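Local structure of streptomycin 3''-adenylyltransferase (Enterococcus faecalis, 6SXJ) at residues Asn7-Glu10 with Gln11-Val15; Lys62-Leu65 with Ile66-Arg70; Gln113-Glu117 with Gln118-Pro122. The protein confers resistance to spectinomycin by transferring the adenylyl group of ATP to the antibiotic, forming 9-O-adenylylspectinomycin and releasing diphosphate. All coordinates share one frame; numbering follows the deposited sequence.

Interaction 1 (Asn7-Glu10 with Gln11-Val15); sequences NTYE and QINKV
Asn7, the N-cap residue, and Glu10 close a reciprocal capping box at the start of helix 8-23, the first helix of the nucleotidyltransferase domain. In one half of the box Asn7 N donates to Glu10 OE1 at 3.2 Å, using the anti lone pair of that oxygen. In the other half Asn7 OD1 accepts from Glu10 N; the length of that bond is doubtful, because the model sets OD1 too near the Glu10 side chain. With chi1 at 57°, the Asn7 amide turns back over the backbone toward Glu10 N. The carbonyl O of Asn7 takes an ordinary helical bond from Gln11 N at 2.9 Å.

Gln11, Ile12, Asn13 and Lys14 set their first carbons against carbonyls of the preceding turn. Gln11 CG passes 3.3 Å from Asn7 O. Its buried amide then leaves the helix and is bonded at both ends, OE1 to Arg83 N and NE2 to Ile72 O, which ties the first turn to both ends of the loop between helix 59-69 and strand 85-91. Thr8 reaches the same neighbour, its OG1 bonding to Arg83 NE. Ile12 lays CG1 against Thr8 O at 3.4 Å, and its CD1 comes within 4.3 Å of Thr8 CG2, a loose methyl contact on the flank that also meets Leu47. Along the outer side Tyr9 and Asn13 come no nearer through their side chains than 4.2 Å, from Tyr9 OH to Asn13 ND2. Lys14 likewise does not pair with Glu10: its chain bends away, leaving NZ 6.9 Å from Glu10 OE2, and the two residues meet instead where Lys14 N donates to Glu10 O at 2.8 Å.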
loop_
_atom_site.group_PDB
_atom_site.type_symbol
_atom_site.label_atom_id
_atom_site.label_comp_id
_atom_site.label_asym_id
_atom_site.label_seq_id
_atom_site.Cartn_x
_atom_site.Cartn_y
_atom_site.Cartn_z
ATOM N N ASN A 7 -0.322 -11.306 18.735
ATOM C CA ASN A 7 -1.470 -10.411 18.729
ATOM C C ASN A 7 -1.174 -9.165 17.890
ATOM O O ASN A 7 -0.034 -8.864 17.526
ATOM C CB ASN A 7 -1.839 -9.976 20.163
ATOM C CG ASN A 7 -0.671 -9.308 20.847
ATOM O OD1 ASN A 7 0.421 -9.484 20.367
ATOM N ND2 ASN A 7 -0.874 -8.543 21.923
ATOM N N THR A 8 -2.219 -8.385 17.634
ATOM C CA THR A 8 -1.995 -7.129 16.932
ATOM C C THR A 8 -1.001 -6.248 17.687
ATOM O O THR A 8 -0.180 -5.548 17.076
ATOM C CB THR A 8 -3.313 -6.387 16.738
ATOM O OG1 THR A 8 -4.196 -7.120 15.876
ATOM C CG2 THR A 8 -3.048 -5.010 16.135
ATOM N N TYR A 9 -1.060 -6.273 19.021
ATOM C CA TYR A 9 -0.235 -5.380 19.822
ATOM C C TYR A 9 1.224 -5.810 19.796
ATOM O O TYR A 9 2.121 -4.960 19.714
ATOM C CB TYR A 9 -0.752 -5.326 21.265
ATOM C CG TYR A 9 0.175 -4.569 22.189
ATOM C CD1 TYR A 9 0.073 -3.184 22.336
ATOM C CD2 TYR A 9 1.164 -5.231 22.906
ATOM C CE1 TYR A 9 0.933 -2.487 23.174
ATOM C CE2 TYR A 9 2.027 -4.541 23.754
ATOM C CZ TYR A 9 1.902 -3.171 23.883
ATOM O OH TYR A 9 2.759 -2.488 24.710
ATOM N N GLU A 10 1.494 -7.117 19.863
ATOM C CA GLU A 10 2.885 -7.561 19.793
ATOM C C GLU A 10 3.439 -7.389 18.377
ATOM O O GLU A 10 4.627 -7.097 18.200
ATOM C CB GLU A 10 3.028 -9.024 20.228
ATOM C CG GLU A 10 2.825 -9.341 21.709
ATOM C CD GLU A 10 2.523 -10.831 21.935
ATOM O OE1 GLU A 10 1.651 -11.392 21.232
ATOM O OE2 GLU A 10 3.162 -11.448 22.813
ATOM N N GLN A 11 2.599 -7.599 17.358
ATOM C CA GLN A 11 3.021 -7.363 15.976
ATOM C C GLN A 11 3.626 -5.975 15.838
ATOM O O GLN A 11 4.780 -5.818 15.429
ATOM C CB GLN A 11 1.836 -7.513 15.021
ATOM C CG GLN A 11 1.502 -8.945 14.650
ATOM C CD GLN A 11 0.793 -9.043 13.337
ATOM O OE1 GLN A 11 -0.431 -8.894 13.276
ATOM N NE2 GLN A 11 1.561 -9.297 12.249
ATOM N N ILE A 12 2.864 -4.951 16.238
ATOM C CA ILE A 12 3.344 -3.578 16.115
ATOM C C ILE A 12 4.570 -3.357 16.983
ATOM O O ILE A 12 5.530 -2.692 16.570
ATOM C CB ILE A 12 2.228 -2.584 16.460
ATOM C CG1 ILE A 12 1.032 -2.810 15.546
ATOM C CG2 ILE A 12 2.733 -1.161 16.331
ATOM C CD1 ILE A 12 -0.125 -1.884 15.836
ATOM N N ASN A 13 4.569 -3.911 18.192
ATOM C CA ASN A 13 5.661 -3.635 19.118
ATOM C C ASN A 13 6.963 -4.270 18.651
ATOM O O ASN A 13 8.033 -3.665 18.780
ATOM C CB ASN A 13 5.300 -4.134 20.513
ATOM C CG ASN A 13 6.065 -3.415 21.591
ATOM O OD1 ASN A 13 6.926 -4.002 22.249
ATOM N ND2 ASN A 13 5.765 -2.129 21.776
ATOM N N LYS A 14 6.900 -5.494 18.123
ATOM C CA LYS A 14 8.102 -6.133 17.599
ATOM C C LYS A 14 8.665 -5.359 16.409
ATOM O O LYS A 14 9.885 -5.251 16.256
ATOM C CB LYS A 14 7.799 -7.578 17.199
ATOM C CG LYS A 14 8.321 -8.616 18.180
ATOM C CD LYS A 14 7.359 -9.778 18.350
ATOM C CE LYS A 14 7.730 -10.681 19.520
ATOM N NZ LYS A 14 9.135 -11.241 19.375
ATOM N N VAL A 15 7.794 -4.797 15.569
ATOM C CA VAL A 15 8.274 -3.997 14.443
ATOM C C VAL A 15 9.032 -2.776 14.947
ATOM O O VAL A 15 10.092 -2.424 14.414
ATOM C CB VAL A 15 7.103 -3.589 13.527
ATOM C CG1 VAL A 15 7.573 -2.559 12.483
ATOM C CG2 VAL A 15 6.503 -4.818 12.841
#

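Interaction 2 (Lys62-Leu65 with Ile66-Arg70); sequences KEIL and IQKIR
Lys68 N to Ile64 O is the shortest sound bond in this run of helix, 2.7 Å long, and the donor approaches almost in line with the carbonyl, at a C=O...N angle of 171°. The same two residues also meet through their side chains. Lys68 runs beside Ile64 in the same direction, its CG 4.1 Å from Ile64 CG2, before the chain bends and carries the amino group away.

One step round the exposed side, Glu63 and Gln67 form a second i to i+4 pair. Glu63 stands out from the helix with CG anti to the backbone N (chi1 -170°), an extended course that carries the carboxylate alongside Gln67. Its OE2 ends 3.3 Å from Gln67 NE2, with the carboxylate and amide planes turned 51° apart.

Helix 59-69 is the crossover of a beta-alpha-beta unit, linking strand 47-53 to strand 85-91, and its inner face is largely apolar, apart from Lys62, whose NZ bonds to Pro122 O. Leu65 packs on Ile89 of strand 85-91 and on Ile18 of helix 8-23, while Ile69 rests on Ile85 and Tyr108. Ile66 faces Phe106 and Pro122. Between the two segments these buried side chains touch mostly backbone: Ile66 CG1 sits 3.2 Å from Lys62 O, and Ile69 CG1 lies 3.1 Å from Leu65 O. Each of those carbonyls also takes a helical N-H, Lys62 O from Ile66 N at 2.9 Å and Leu65 O from Ile69 N at 2.8 Å.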
loop_
_atom_site.group_PDB
_atom_site.type_symbol
_atom_site.label_atom_id
_atom_site.label_comp_id
_atom_site.label_asym_id
_atom_site.label_seq_id
_atom_site.Cartn_x
_atom_site.Cartn_y
_atom_site.Cartn_z
ATOM N N LYS A 62 19.258 -4.489 5.257
ATOM C CA LYS A 62 18.018 -4.870 4.593
ATOM C C LYS A 62 17.736 -6.355 4.777
ATOM O O LYS A 62 16.590 -6.749 5.015
ATOM C CB LYS A 62 18.079 -4.515 3.107
ATOM C CG LYS A 62 18.332 -3.039 2.831
ATOM C CD LYS A 62 18.622 -2.795 1.354
ATOM C CE LYS A 62 18.837 -1.314 1.058
ATOM N NZ LYS A 62 18.822 -1.031 -0.411
ATOM N N GLU A 63 18.765 -7.197 4.664
ATOM C CA GLU A 63 18.570 -8.623 4.900
ATOM C C GLU A 63 18.120 -8.883 6.333
ATOM O O GLU A 63 17.237 -9.715 6.577
ATOM C CB GLU A 63 19.862 -9.379 4.590
ATOM C CG GLU A 63 19.717 -10.889 4.560
ATOM C CD GLU A 63 21.027 -11.587 4.236
ATOM O OE1 GLU A 63 21.740 -11.118 3.322
ATOM O OE2 GLU A 63 21.345 -12.601 4.897
ATOM N N ILE A 64 18.713 -8.175 7.297
ATOM C CA ILE A 64 18.295 -8.320 8.689
ATOM C C ILE A 64 16.817 -7.985 8.826
ATOM O O ILE A 64 16.035 -8.762 9.385
ATOM C CB ILE A 64 19.146 -7.429 9.609
ATOM C CG1 ILE A 64 20.635 -7.718 9.440
ATOM C CG2 ILE A 64 18.723 -7.631 11.055
ATOM C CD1 ILE A 64 21.522 -6.720 10.175
ATOM N N LEU A 65 16.417 -6.815 8.320
ATOM C CA LEU A 65 15.019 -6.406 8.391
ATOM C C LEU A 65 14.115 -7.475 7.801
ATOM O O LEU A 65 13.101 -7.854 8.399
ATOM C CB LEU A 65 14.818 -5.078 7.659
ATOM C CG LEU A 65 15.490 -3.852 8.265
ATOM C CD1 LEU A 65 15.062 -2.606 7.511
ATOM C CD2 LEU A 65 15.155 -3.716 9.758
ATOM N N ILE A 66 14.466 -7.978 6.617
ATOM C CA ILE A 66 13.654 -9.031 6.022
ATOM C C ILE A 66 13.624 -10.246 6.938
ATOM O O ILE A 66 12.578 -10.877 7.132
ATOM C CB ILE A 66 14.174 -9.409 4.624
ATOM C CG1 ILE A 66 14.050 -8.237 3.649
ATOM C CG2 ILE A 66 13.405 -10.621 4.127
ATOM C CD1 ILE A 66 14.889 -8.416 2.389
ATOM N N GLN A 67 14.782 -10.614 7.482
ATOM C CA GLN A 67 14.857 -11.804 8.319
ATOM C C GLN A 67 14.021 -11.631 9.576
ATOM O O GLN A 67 13.277 -12.537 9.964
ATOM C CB GLN A 67 16.309 -12.089 8.694
ATOM C CG GLN A 67 17.032 -13.082 7.801
ATOM C CD GLN A 67 18.439 -13.377 8.300
ATOM O OE1 GLN A 67 18.697 -13.360 9.505
ATOM N NE2 GLN A 67 19.352 -13.644 7.376
ATOM N N LYS A 68 14.124 -10.466 10.216
ATOM C CA LYS A 68 13.445 -10.250 11.489
ATOM C C LYS A 68 11.969 -9.929 11.306
ATOM O O LYS A 68 11.160 -10.235 12.188
ATOM C CB LYS A 68 14.146 -9.128 12.264
ATOM C CG LYS A 68 15.509 -9.518 12.848
ATOM C CD LYS A 68 15.467 -10.904 13.491
ATOM C CE LYS A 68 16.838 -11.379 13.917
ATOM N NZ LYS A 68 17.161 -10.914 15.291
ATOM N N ILE A 69 11.582 -9.337 10.175
ATOM C CA ILE A 69 10.165 -9.040 10.002
ATOM C C ILE A 69 9.391 -10.282 9.574
ATOM O O ILE A 69 8.215 -10.443 9.928
ATOM C CB ILE A 69 9.957 -7.893 9.001
ATOM C CG1 ILE A 69 10.538 -6.596 9.568
ATOM C CG2 ILE A 69 8.471 -7.739 8.706
ATOM C CD1 ILE A 69 10.316 -5.389 8.679
ATOM N N ARG A 70 10.023 -11.171 8.818
ATOM C CA ARG A 70 9.281 -12.266 8.205
ATOM C C ARG A 70 8.552 -13.145 9.208
ATOM O O ARG A 70 7.401 -13.526 8.926
ATOM C CB ARG A 70 10.239 -13.109 7.350
ATOM C CG ARG A 70 9.696 -14.478 6.964
ATOM C CD ARG A 70 10.525 -15.105 5.845
ATOM N NE ARG A 70 11.954 -14.937 6.085
ATOM C CZ ARG A 70 12.866 -14.805 5.129
ATOM N NH1 ARG A 70 12.501 -14.822 3.856
ATOM N NH2 ARG A 70 14.146 -14.662 5.448
#

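Interaction 3 (Gln113-Glu117 with Gln118-Pro122); sequences QELYE and QGYIP
Gln118 follows Glu117 where the helix gives way to the loop, and its N-H is shared between two carbonyls, weakly in both cases: Leu115 O at 2.9 Å and Glu114 O at 3.2 Å. Its side chain turns back over the last turn, with CB against Leu115 O and CG near Glu114 O.

Gly119 comes next as the C-prime residue of a Schellman motif, with phi at 86°, the positive backbone turn that glycine commonly takes at this position. Its N-H goes to Tyr116 O at 3.0 Å, coming from well above the carbonyl plane.

Tyr120 completes the motif by donating its N-H to Leu115 O at 2.9 Å, so that this oxygen receives two N-H groups. Here the apolar contact that usually accompanies a Schellman motif is made by Leu115 and Tyr120, whose CB atoms are 3.6 Å apart. Because Tyr120 CG is anti to the backbone N (chi1 172°), the ring swings beside Leu115, which puts Leu115 CD2 over one face of the Tyr120 ring, toward its rim. The nitrogen of Pro122 lies over the opposite face. At the ring's edge, Tyr120 CD2 meets Tyr116 CD1 at 4.2 Å.

Pro122 ends the walk by crossing the buried Tyr116 at about a right angle, its CG 4.0 Å from Tyr116 CE1 at the ring edge. The Tyr116 hydroxyl bonds to Ile107 O and Gly109 N, tying the ring to the end of strand 103-108 and the residue after it.

Chemically, Leu115 O and Tyr116 O are answered by N-H groups of the reversing chain, and Glu114 O is held weakly; these backbone bonds, together with the Leu115-Tyr120 apolar contact, close this end of the helix.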
loop_
_atom_site.group_PDB
_atom_site.type_symbol
_atom_site.label_atom_id
_atom_site.label_comp_id
_atom_site.label_asym_id
_atom_site.label_seq_id
_atom_site.Cartn_x
_atom_site.Cartn_y
_atom_site.Cartn_z
ATOM N N GLN A 113 7.834 -12.326 -1.031
ATOM C CA GLN A 113 8.444 -13.376 -0.221
ATOM C C GLN A 113 9.162 -14.405 -1.093
ATOM O O GLN A 113 10.305 -14.776 -0.813
ATOM C CB GLN A 113 7.380 -14.044 0.653
ATOM C CG GLN A 113 7.944 -14.830 1.834
ATOM C CD GLN A 113 8.705 -13.971 2.811
ATOM O OE1 GLN A 113 9.938 -13.962 2.820
ATOM N NE2 GLN A 113 7.977 -13.249 3.655
ATOM N N GLU A 114 8.507 -14.890 -2.146
ATOM C CA GLU A 114 9.159 -15.857 -3.029
ATOM C C GLU A 114 10.512 -15.338 -3.491
ATOM O O GLU A 114 11.519 -16.054 -3.452
ATOM C CB GLU A 114 8.273 -16.157 -4.229
ATOM C CG GLU A 114 7.132 -17.099 -3.927
ATOM C CD GLU A 114 6.412 -17.545 -5.184
ATOM O OE1 GLU A 114 6.226 -18.770 -5.360
ATOM O OE2 GLU A 114 6.035 -16.669 -5.995
ATOM N N LEU A 115 10.559 -14.068 -3.892
ATOM C CA LEU A 115 11.822 -13.470 -4.301
ATOM C C LEU A 115 12.783 -13.334 -3.129
ATOM O O LEU A 115 13.992 -13.527 -3.294
ATOM C CB LEU A 115 11.569 -12.108 -4.927
ATOM C CG LEU A 115 11.136 -12.084 -6.390
ATOM C CD1 LEU A 115 9.862 -12.852 -6.644
ATOM C CD2 LEU A 115 10.997 -10.609 -6.751
ATOM N N TYR A 116 12.277 -12.954 -1.950
ATOM C CA TYR A 116 13.134 -12.931 -0.769
ATOM C C TYR A 116 13.841 -14.272 -0.603
ATOM O O TYR A 116 15.048 -14.330 -0.330
ATOM C CB TYR A 116 12.313 -12.610 0.486
ATOM C CG TYR A 116 11.799 -11.184 0.602
ATOM C CD1 TYR A 116 12.468 -10.118 0.011
ATOM C CD2 TYR A 116 10.640 -10.910 1.317
ATOM C CE1 TYR A 116 11.992 -8.820 0.131
ATOM C CE2 TYR A 116 10.156 -9.618 1.443
ATOM C CZ TYR A 116 10.835 -8.579 0.862
ATOM O OH TYR A 116 10.343 -7.299 1.000
ATOM N N GLU A 117 13.095 -15.367 -0.775
ATOM C CA GLU A 117 13.671 -16.699 -0.645
ATOM C C GLU A 117 14.742 -16.952 -1.696
ATOM O O GLU A 117 15.655 -17.751 -1.466
ATOM C CB GLU A 117 12.571 -17.760 -0.754
ATOM C CG GLU A 117 11.435 -17.612 0.255
ATOM C CD GLU A 117 11.884 -17.832 1.692
ATOM O OE1 GLU A 117 11.072 -17.609 2.617
ATOM O OE2 GLU A 117 13.049 -18.230 1.900
ATOM N N GLN A 118 14.649 -16.287 -2.850
ATOM C CA GLN A 118 15.653 -16.412 -3.901
ATOM C C GLN A 118 16.845 -15.485 -3.690
ATOM O O GLN A 118 17.644 -15.303 -4.613
ATOM C CB GLN A 118 15.032 -16.117 -5.273
ATOM C CG GLN A 118 14.141 -17.212 -5.830
ATOM C CD GLN A 118 13.820 -17.002 -7.305
ATOM O OE1 GLN A 118 12.656 -16.876 -7.687
ATOM N NE2 GLN A 118 14.856 -16.955 -8.138
ATOM N N GLY A 119 16.980 -14.889 -2.513
ATOM C CA GLY A 119 18.042 -13.944 -2.254
ATOM C C GLY A 119 17.745 -12.519 -2.663
ATOM O O GLY A 119 18.603 -11.645 -2.475
ATOM N N TYR A 120 16.562 -12.248 -3.210
ATOM C CA TYR A 120 16.269 -10.899 -3.657
ATOM C C TYR A 120 16.391 -9.921 -2.497
ATOM O O TYR A 120 15.981 -10.202 -1.365
ATOM C CB TYR A 120 14.876 -10.815 -4.261
ATOM C CG TYR A 120 14.467 -9.390 -4.561
ATOM C CD1 TYR A 120 15.009 -8.710 -5.646
ATOM C CD2 TYR A 120 13.550 -8.719 -3.753
ATOM C CE1 TYR A 120 14.645 -7.400 -5.927
ATOM C CE2 TYR A 120 13.178 -7.413 -4.025
ATOM C CZ TYR A 120 13.728 -6.761 -5.120
ATOM O OH TYR A 120 13.377 -5.460 -5.408
ATOM N N ILE A 121 16.941 -8.753 -2.798
ATOM C CA ILE A 121 17.307 -7.766 -1.795
ATOM C C ILE A 121 16.852 -6.408 -2.317
ATOM O O ILE A 121 17.414 -5.914 -3.303
ATOM C CB ILE A 121 18.820 -7.816 -1.527
ATOM C CG1 ILE A 121 19.214 -6.746 -0.511
ATOM C CG2 ILE A 121 19.596 -7.705 -2.846
ATOM C CD1 ILE A 121 19.035 -7.199 0.921
ATOM N N PRO A 122 15.843 -5.774 -1.717
ATOM C CA PRO A 122 15.369 -4.494 -2.259
ATOM C C PRO A 122 16.501 -3.485 -2.400
ATOM O O PRO A 122 17.261 -3.234 -1.462
ATOM C CB PRO A 122 14.314 -4.043 -1.236
ATOM C CG PRO A 122 13.782 -5.335 -0.675
ATOM C CD PRO A 122 14.992 -6.249 -0.603
#

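Interactions 2 and 3 form one continuous patch, their centres 11 Å apart. Arg70 NH1 probably bonds to Gln113 OE1 (2.9 Å) and Lys62 NZ to Pro122 O (2.9 Å); between these polar ties Ile66 CD1 packs 3.7 Å from Tyr116 CE1. Helix 59-69 and its C-terminal end are thus joined to helix 113-117 and to the loop after it. Interaction 1 stands apart, its centre 15 Å from that of interaction 2 and 24 Å from that of interaction 3; its nearest atoms stay about 5 Å from interaction 2. Helix 8-23 meets helix 59-69 further along, through Ile18 and His22.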